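Local coordinates for Abbfa_003403 (Acinetobacter baumannii, PDB 4ZXH), which is a holo four-domain nonribosomal peptide synthetase that probably activates and condenses an amino acid, carries intermediates on phosphopantetheine and releases the product through its thioesterase domain, at residues P1066-H1071 with R1094-P1099; E979-T984 with I1054-R1059. One frame throughout, in Å; residues are numbered along the deposited sequence.

How the contacts relate
Following the chain from its N terminus, contact 2 comes first: between helix 977-990 of the carrier region and strand 1055-1057, its segments are separated by 69 residues whose regular structure is all helix, and it closes this loop. Contact 1 opens only afterwards and closes a loop of 22 residues, joining strand 1067-1070 to strand 1093-1096 through helix 1081-1086. The two are therefore in series, neither nesting nor crossing, with centres about 10 Å apart. They share one sheet: strand 1093-1096 lies between 1067-1070 and the antiparallel edge strand 1055-1057. Contact 1 joins two neighbouring parallel strands of the thioesterase sheet, and contact 2 sets the carrier helix beside its edge.

Contact 1. Residues P1066-H1071 with R1094-P1099; sequences PLWLFH and RAIQSP
Trp1068 and Arg1094 each turn CG anti to the carbonyl carbon (chi1 -65° and -52°), which lays the indole and the arginine chain against each other on the face that the parallel pairing already gives them. The arginine runs extended over the six-membered ring: CB makes a CH-pi contact 4.1 Å from its centroid, and CD is 3.7 Å from Trp1068 CH2. The guanidinium, its plane 52° from the indole's, turns its own edge to Trp1068 CZ2, while NH1 sits 3.7 Å from Pro1066 CG. On this face too, Ile1096 CD1 meets Phe1070 CE1 at 3.9 Å, the two side chains lying alongside each other. Leu1069 and Ala1095 pair on the other face. Between the two faces four backbone hydrogen bonds join the parallel strands: Arg1094 N and O pair with Leu1067 O and Leu1069 N (2.7 Å for the latter), then Ile1096 N and O with Leu1069 O and His1071 N. Helix 1081-1086 completes the beta-alpha-beta unit. Past the strands, Ser1098 CB makes a CH-pi contact over one face of the His1071 ring, off toward the rim; His1071 NE2 is hydrogen-bonded to Tyr1118 OH. Since Arg1094 NE forms a salt bridge with Glu1057, the aliphatic part of this side chain serves the apolar face and its charge serves the neighbouring strand.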
ATOM      1  N   PRO A1066      46.793   4.172   5.257  1.00 34.15           N
ATOM      2  CA  PRO A1066      45.823   4.051   4.170  1.00 35.37           C
ATOM      3  C   PRO A1066      46.524   3.964   2.832  1.00 31.35           C
ATOM      4  O   PRO A1066      47.688   4.337   2.724  1.00 35.33           O
ATOM      5  CB  PRO A1066      45.018   5.362   4.242  1.00 29.86           C
ATOM      6  CG  PRO A1066      45.666   6.197   5.307  1.00 40.18           C
ATOM      7  CD  PRO A1066      46.988   5.571   5.661  1.00 37.83           C
ATOM      8  N   LEU A1067      45.808   3.499   1.821  1.00 32.22           N
ATOM      9  CA  LEU A1067      46.255   3.611   0.445  1.00 32.63           C
ATOM     10  C   LEU A1067      45.404   4.680  -0.218  1.00 33.04           C
ATOM     11  O   LEU A1067      44.181   4.604  -0.165  1.00 37.52           O
ATOM     12  CB  LEU A1067      46.120   2.271  -0.285  1.00 29.56           C
ATOM     13  CG  LEU A1067      46.248   2.295  -1.802  1.00 23.22           C
ATOM     14  CD1 LEU A1067      47.577   2.920  -2.176  1.00 26.76           C
ATOM     15  CD2 LEU A1067      46.127   0.895  -2.371  1.00 22.62           C
ATOM     16  N   TRP A1068      46.045   5.685  -0.810  1.00 28.99           N
ATOM     17  CA  TRP A1068      45.337   6.747  -1.525  1.00 24.86           C
ATOM     18  C   TRP A1068      45.312   6.463  -3.012  1.00 27.89           C
ATOM     19  O   TRP A1068      46.351   6.160  -3.618  1.00 29.95           O
ATOM     20  CB  TRP A1068      45.994   8.101  -1.294  1.00 29.03           C
ATOM     21  CG  TRP A1068      45.927   8.574   0.103  1.00 34.16           C
ATOM     22  CD1 TRP A1068      46.843   8.360   1.083  1.00 33.22           C
ATOM     23  CD2 TRP A1068      44.879   9.357   0.694  1.00 34.74           C
ATOM     24  NE1 TRP A1068      46.433   8.960   2.254  1.00 43.08           N
ATOM     25  CE2 TRP A1068      45.229   9.578   2.037  1.00 37.66           C
ATOM     26  CE3 TRP A1068      43.681   9.891   0.215  1.00 32.32           C
ATOM     27  CZ2 TRP A1068      44.425  10.308   2.905  1.00 36.46           C
ATOM     28  CZ3 TRP A1068      42.882  10.615   1.080  1.00 32.51           C
ATOM     29  CH2 TRP A1068      43.258  10.821   2.407  1.00 34.63           C
ATOM     30  N   LEU A1069      44.126   6.583  -3.601  1.00 31.43           N
ATOM     31  CA  LEU A1069      43.950   6.376  -5.029  1.00 25.56           C
ATOM     32  C   LEU A1069      43.425   7.632  -5.707  1.00 22.99           C
ATOM     33  O   LEU A1069      42.569   8.325  -5.177  1.00 24.22           O
ATOM     34  CB  LEU A1069      43.013   5.197  -5.282  1.00 22.54           C
ATOM     35  CG  LEU A1069      43.526   3.868  -4.692  1.00 27.59           C
ATOM     36  CD1 LEU A1069      42.457   2.812  -4.678  1.00 19.04           C
ATOM     37  CD2 LEU A1069      44.769   3.352  -5.423  1.00 30.93           C
ATOM     38  N   PHE A1070      43.932   7.920  -6.896  1.00 24.15           N
ATOM     39  CA  PHE A1070      43.550   9.140  -7.572  1.00 22.29           C
ATOM     40  C   PHE A1070      42.867   8.890  -8.898  1.00 21.58           C
ATOM     41  O   PHE A1070      43.237   7.984  -9.640  1.00 22.21           O
ATOM     42  CB  PHE A1070      44.775  10.001  -7.755  1.00 23.22           C
ATOM     43  CG  PHE A1070      45.505  10.214  -6.497  1.00 26.50           C
ATOM     44  CD1 PHE A1070      45.055  11.156  -5.578  1.00 28.45           C
ATOM     45  CD2 PHE A1070      46.617   9.451  -6.195  1.00 23.70           C
ATOM     46  CE1 PHE A1070      45.719  11.352  -4.384  1.00 23.85           C
ATOM     47  CE2 PHE A1070      47.290   9.645  -5.009  1.00 23.50           C
ATOM     48  CZ  PHE A1070      46.835  10.594  -4.099  1.00 27.12           C
ATOM     49  N   HIS A1071      41.871   9.718  -9.186  1.00 17.40           N
ATOM     50  CA  HIS A1071      41.053   9.549 -10.365  1.00 21.97           C
ATOM     51  C   HIS A1071      41.882   9.504 -11.631  1.00 24.10           C
ATOM     52  O   HIS A1071      42.921  10.141 -11.701  1.00 32.20           O
ATOM     53  CB  HIS A1071      40.047  10.687 -10.466  1.00 24.30           C
ATOM     54  CG  HIS A1071      40.670  12.040 -10.581  1.00 25.39           C
ATOM     55  ND1 HIS A1071      41.219  12.510 -11.752  1.00 28.55           N
ATOM     56  CD2 HIS A1071      40.805  13.038  -9.675  1.00 26.91           C
ATOM     57  CE1 HIS A1071      41.683  13.734 -11.560  1.00 24.45           C
ATOM     58  NE2 HIS A1071      41.445  14.077 -10.308  1.00 21.25           N
ATOM     59  N   ARG A1094      41.261   5.030   0.358  1.00 24.08           N
ATOM     60  CA  ARG A1094      40.606   6.292   0.071  1.00 22.31           C
ATOM     61  C   ARG A1094      40.919   6.674  -1.353  1.00 23.56           C
ATOM     62  O   ARG A1094      42.023   6.445  -1.835  1.00 31.97           O
ATOM     63  CB  ARG A1094      41.067   7.373   1.038  1.00 25.05           C
ATOM     64  CG  ARG A1094      40.944   6.955   2.479  1.00 31.88           C
ATOM     65  CD  ARG A1094      40.964   8.148   3.409  1.00 35.22           C
ATOM     66  NE  ARG A1094      40.549   7.778   4.753  1.00 34.11           N
ATOM     67  CZ  ARG A1094      41.355   7.811   5.799  1.00 42.02           C
ATOM     68  NH1 ARG A1094      42.609   8.210   5.641  1.00 46.39           N
ATOM     69  NH2 ARG A1094      40.902   7.462   6.997  1.00 47.26           N
ATOM     70  N   ALA A1095      39.936   7.233  -2.035  1.00 23.48           N
ATOM     71  CA  ALA A1095      40.075   7.574  -3.440  1.00 31.15           C
ATOM     72  C   ALA A1095      39.614   8.999  -3.605  1.00 33.67           C
ATOM     73  O   ALA A1095      38.764   9.468  -2.842  1.00 34.39           O
ATOM     74  CB  ALA A1095      39.255   6.627  -4.337  1.00 17.92           C
ATOM     75  N   ILE A1096      40.171   9.692  -4.592  1.00 25.32           N
ATOM     76  CA  ILE A1096      39.848  11.093  -4.768  1.00 20.79           C
ATOM     77  C   ILE A1096      39.296  11.387  -6.152  1.00 26.11           C
ATOM     78  O   ILE A1096      39.966  11.171  -7.162  1.00 29.98           O
ATOM     79  CB  ILE A1096      41.071  11.954  -4.504  1.00 22.71           C
ATOM     80  CG1 ILE A1096      41.496  11.786  -3.042  1.00 28.27           C
ATOM     81  CG2 ILE A1096      40.780  13.403  -4.850  1.00 25.71           C
ATOM     82  CD1 ILE A1096      42.543  12.767  -2.573  1.00 33.98           C
ATOM     83  N   GLN A1097      38.059  11.868  -6.197  1.00 22.89           N
ATOM     84  CA  GLN A1097      37.477  12.323  -7.455  1.00 28.87           C
ATOM     85  C   GLN A1097      37.814  13.810  -7.697  1.00 31.76           C
ATOM     86  O   GLN A1097      38.144  14.541  -6.771  1.00 39.30           O
ATOM     87  CB  GLN A1097      35.963  12.115  -7.440  1.00 20.42           C
ATOM     88  CG  GLN A1097      35.263  13.038  -6.485  1.00 21.22           C
ATOM     89  CD  GLN A1097      33.803  12.726  -6.372  1.00 38.87           C
ATOM     90  OE1 GLN A1097      33.249  11.965  -7.172  1.00 45.08           O
ATOM     91  NE2 GLN A1097      33.165  13.283  -5.351  1.00 41.79           N
ATOM     92  N   SER A1098      37.720  14.263  -8.935  1.00 25.53           N
ATOM     93  CA  SER A1098      37.965  15.676  -9.221  1.00 31.64           C
ATOM     94  C   SER A1098      36.821  16.588  -8.758  1.00 32.60           C
ATOM     95  O   SER A1098      35.640  16.260  -8.919  1.00 37.54           O
ATOM     96  CB  SER A1098      38.210  15.860 -10.720  1.00 24.77           C
ATOM     97  OG  SER A1098      38.228  17.224 -11.070  1.00 26.85           O
ATOM     98  N   PRO A1099      37.166  17.743  -8.186  1.00 33.33           N
ATOM     99  CA  PRO A1099      36.158  18.775  -7.879  1.00 40.93           C
ATOM    100  C   PRO A1099      35.311  19.131  -9.113  1.00 39.10           C
ATOM    101  O   PRO A1099      34.143  19.505  -9.010  1.00 36.71           O
ATOM    102  CB  PRO A1099      37.000  19.982  -7.442  1.00 35.27           C
ATOM    103  CG  PRO A1099      38.290  19.407  -6.965  1.00 36.32           C
ATOM    104  CD  PRO A1099      38.526  18.154  -7.797  1.00 38.06           C
TER

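Contact 2. Residues E979-T984 with I1054-R1059; sequences EIELCT and IVIELR
Helix 979-984 runs over strand 1055-1057 in nearly the same direction, 23° between their axes and 9.4 Å apart at closest approach, with Glu981 CA 7.0 Å from Ile1056 CA. Across this gap the contact is made by a few side-chain ends. Glu981 leaves the helix with CG anti to its nitrogen and then bends at chi2 (101°), which swings the carboxylate back to the strand; OE2 lies 3.3 Å from Ile1056 CD1 and CD lies 3.5 Å from the same methyl. The two side chains slide past each other in opposite directions, and the meeting of methyl and carboxylate is a packing contact without a hydrogen bond. Helix 977-990 is consistent with the first helix of the four-helix bundle of a peptidyl carrier domain: Leu982 packs on Leu1018, Phe1022 and Leu1040 of its other helices. The strand belongs to the sheet of a thioesterase of the alpha/beta-hydrolase clan, so the contact lies between domains. At the corner of the chain, Leu1058 and Arg1059 both face Leu1093, a classic beta bulge. There Thr984 points at the strand and meets Leu1058 at about a right angle, OG1 lying 3.4 Å and CG2 3.9 Å from Leu1058 CD2. The same CG2 also rests 3.7 Å from Glu1057 O. A weak hydrogen bond within the helix, Thr984 OG1 to Ile980 O (3.3 Å), gives the hydroxyl a polar partner beside the leucine methyl. One polar link between the domains is a hydrogen bond from Gln988 NE2, one turn further along the helix, to Leu1058 O, while Ile980 reaches the loop at Ser1076, Thr1077 and Phe1078.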
ATOM      1  N   GLU A 979      25.711   7.891  -6.997  1.00 23.05           N
ATOM      2  CA  GLU A 979      25.442   6.471  -6.853  1.00 20.88           C
ATOM      3  C   GLU A 979      26.708   5.722  -6.389  1.00 27.69           C
ATOM      4  O   GLU A 979      26.600   4.735  -5.663  1.00 29.67           O
ATOM      5  CB  GLU A 979      24.889   5.893  -8.159  1.00 19.26           C
ATOM      6  CG  GLU A 979      23.570   6.535  -8.588  1.00 22.00           C
ATOM      7  CD  GLU A 979      23.054   6.002  -9.905  1.00 26.63           C
ATOM      8  OE1 GLU A 979      23.798   5.275 -10.602  1.00 29.21           O
ATOM      9  OE2 GLU A 979      21.897   6.317 -10.248  1.00 37.19           O
ATOM     10  N   ILE A 980      27.899   6.199  -6.767  1.00 24.51           N
ATOM     11  CA  ILE A 980      29.136   5.597  -6.256  1.00 28.35           C
ATOM     12  C   ILE A 980      29.227   5.707  -4.726  1.00 30.13           C
ATOM     13  O   ILE A 980      29.518   4.718  -4.051  1.00 33.70           O
ATOM     14  CB  ILE A 980      30.386   6.225  -6.907  1.00 19.84           C
ATOM     15  CG1 ILE A 980      30.433   5.822  -8.383  1.00 20.93           C
ATOM     16  CG2 ILE A 980      31.641   5.759  -6.208  1.00 20.65           C
ATOM     17  CD1 ILE A 980      31.591   6.426  -9.166  1.00 21.49           C
ATOM     18  N   GLU A 981      28.927   6.885  -4.178  1.00 24.70           N
ATOM     19  CA  GLU A 981      28.965   7.084  -2.733  1.00 32.68           C
ATOM     20  C   GLU A 981      27.903   6.256  -1.983  1.00 38.46           C
ATOM     21  O   GLU A 981      28.168   5.729  -0.905  1.00 37.69           O
ATOM     22  CB  GLU A 981      28.794   8.563  -2.393  1.00 37.81           C
ATOM     23  CG  GLU A 981      28.797   8.844  -0.900  1.00 51.86           C
ATOM     24  CD  GLU A 981      30.121   9.392  -0.380  1.00 65.65           C
ATOM     25  OE1 GLU A 981      30.755  10.209  -1.090  1.00 68.81           O
ATOM     26  OE2 GLU A 981      30.524   8.996   0.743  1.00 71.96           O
ATOM     27  N   LEU A 982      26.705   6.135  -2.539  1.00 38.75           N
ATOM     28  CA  LEU A 982      25.675   5.329  -1.886  1.00 29.44           C
ATOM     29  C   LEU A 982      26.008   3.837  -1.950  1.00 30.66           C
ATOM     30  O   LEU A 982      25.784   3.114  -0.985  1.00 36.50           O
ATOM     31  CB  LEU A 982      24.302   5.584  -2.508  1.00 25.50           C
ATOM     32  CG  LEU A 982      23.778   7.015  -2.344  1.00 30.12           C
ATOM     33  CD1 LEU A 982      22.513   7.262  -3.197  1.00 22.75           C
ATOM     34  CD2 LEU A 982      23.538   7.313  -0.860  1.00 29.31           C
ATOM     35  N   CYS A 983      26.549   3.371  -3.071  1.00 22.86           N
ATOM     36  CA  CYS A 983      26.878   1.957  -3.179  1.00 24.35           C
ATOM     37  C   CYS A 983      27.940   1.590  -2.173  1.00 27.68           C
ATOM     38  O   CYS A 983      27.752   0.664  -1.388  1.00 38.35           O
ATOM     39  CB  CYS A 983      27.352   1.585  -4.582  1.00 26.77           C
ATOM     40  SG  CYS A 983      26.025   1.323  -5.740  1.00 46.12           S
ATOM     41  N   THR A 984      29.049   2.320  -2.187  1.00 26.61           N
ATOM     42  CA  THR A 984      30.080   2.115  -1.176  1.00 31.12           C
ATOM     43  C   THR A 984      29.513   2.169   0.251  1.00 27.83           C
ATOM     44  O   THR A 984      29.902   1.390   1.110  1.00 23.44           O
ATOM     45  CB  THR A 984      31.180   3.138  -1.326  1.00 19.55           C
ATOM     46  OG1 THR A 984      31.833   2.897  -2.567  1.00 50.74           O
ATOM     47  CG2 THR A 984      32.189   2.962  -0.253  1.00 29.24           C
ATOM     48  N   ILE A1054      35.518  15.462  -2.030  1.00 41.18           N
ATOM     49  CA  ILE A1054      36.210  14.810  -3.137  1.00 33.16           C
ATOM     50  C   ILE A1054      36.945  13.552  -2.679  1.00 28.65           C
ATOM     51  O   ILE A1054      37.534  12.838  -3.489  1.00 41.51           O
ATOM     52  CB  ILE A1054      37.206  15.761  -3.833  1.00 32.94           C
ATOM     53  CG1 ILE A1054      38.411  16.065  -2.943  1.00 30.01           C
ATOM     54  CG2 ILE A1054      36.508  17.043  -4.277  1.00 29.25           C
ATOM     55  CD1 ILE A1054      39.382  17.020  -3.600  1.00 26.46           C
ATOM     56  N   VAL A1055      36.891  13.278  -1.381  1.00 30.29           N
ATOM     57  CA  VAL A1055      37.404  12.023  -0.829  1.00 35.05           C
ATOM     58  C   VAL A1055      36.269  11.058  -0.501  1.00 37.05           C
ATOM     59  O   VAL A1055      35.319  11.401   0.217  1.00 33.66           O
ATOM     60  CB  VAL A1055      38.226  12.240   0.460  1.00 40.29           C
ATOM     61  CG1 VAL A1055      38.731  10.906   0.969  1.00 33.08           C
ATOM     62  CG2 VAL A1055      39.387  13.199   0.228  1.00 29.10           C
ATOM     63  N   ILE A1056      36.376   9.851  -1.045  1.00 29.70           N
ATOM     64  CA  ILE A1056      35.436   8.767  -0.764  1.00 29.61           C
ATOM     65  C   ILE A1056      36.210   7.674  -0.041  1.00 33.20           C
ATOM     66  O   ILE A1056      37.264   7.238  -0.514  1.00 39.14           O
ATOM     67  CB  ILE A1056      34.762   8.238  -2.079  1.00 31.53           C
ATOM     68  CG1 ILE A1056      33.861   7.038  -1.823  1.00 34.36           C
ATOM     69  CG2 ILE A1056      35.783   7.863  -3.085  1.00 36.22           C
ATOM     70  CD1 ILE A1056      32.901   7.249  -0.693  1.00 50.09           C
ATOM     71  N   GLU A1057      35.739   7.261   1.132  1.00 34.73           N
ATOM     72  CA  GLU A1057      36.441   6.189   1.833  1.00 35.20           C
ATOM     73  C   GLU A1057      35.841   4.837   1.447  1.00 36.17           C
ATOM     74  O   GLU A1057      34.742   4.508   1.874  1.00 34.17           O
ATOM     75  CB  GLU A1057      36.406   6.399   3.347  1.00 24.72           C
ATOM     76  CG  GLU A1057      37.237   5.378   4.142  1.00 33.77           C
ATOM     77  CD  GLU A1057      37.617   5.855   5.555  1.00 50.68           C
ATOM     78  OE1 GLU A1057      38.133   6.987   5.712  1.00 55.80           O
ATOM     79  OE2 GLU A1057      37.358   5.105   6.520  1.00 55.07           O
ATOM     80  N   LEU A1058      36.563   4.077   0.618  1.00 32.18           N
ATOM     81  CA  LEU A1058      36.099   2.777   0.127  1.00 33.52           C
ATOM     82  C   LEU A1058      36.209   1.679   1.190  1.00 36.78           C
ATOM     83  O   LEU A1058      35.490   0.697   1.150  1.00 29.80           O
ATOM     84  CB  LEU A1058      36.889   2.369  -1.111  1.00 19.09           C
ATOM     85  CG  LEU A1058      36.654   3.294  -2.305  1.00 20.98           C
ATOM     86  CD1 LEU A1058      37.534   2.952  -3.493  1.00 20.38           C
ATOM     87  CD2 LEU A1058      35.217   3.220  -2.705  1.00 26.76           C
ATOM     88  N   ARG A1059      37.129   1.838   2.133  1.00 46.31           N
ATOM     89  CA  ARG A1059      37.284   0.851   3.191  1.00 33.89           C
ATOM     90  C   ARG A1059      37.939   1.467   4.428  1.00 32.36           C
ATOM     91  O   ARG A1059      38.983   2.081   4.318  1.00 39.69           O
ATOM     92  CB  ARG A1059      38.075  -0.357   2.688  1.00 32.76           C
ATOM     93  CG  ARG A1059      38.342  -1.416   3.740  1.00 37.41           C
ATOM     94  CD  ARG A1059      37.054  -1.951   4.336  1.00 52.61           C
ATOM     95  NE  ARG A1059      37.316  -2.870   5.447  1.00 65.79           N
ATOM     96  CZ  ARG A1059      36.380  -3.392   6.237  1.00 62.36           C
ATOM     97  NH1 ARG A1059      35.098  -3.100   6.045  1.00 63.74           N
ATOM     98  NH2 ARG A1059      36.730  -4.211   7.217  1.00 59.80           N
TER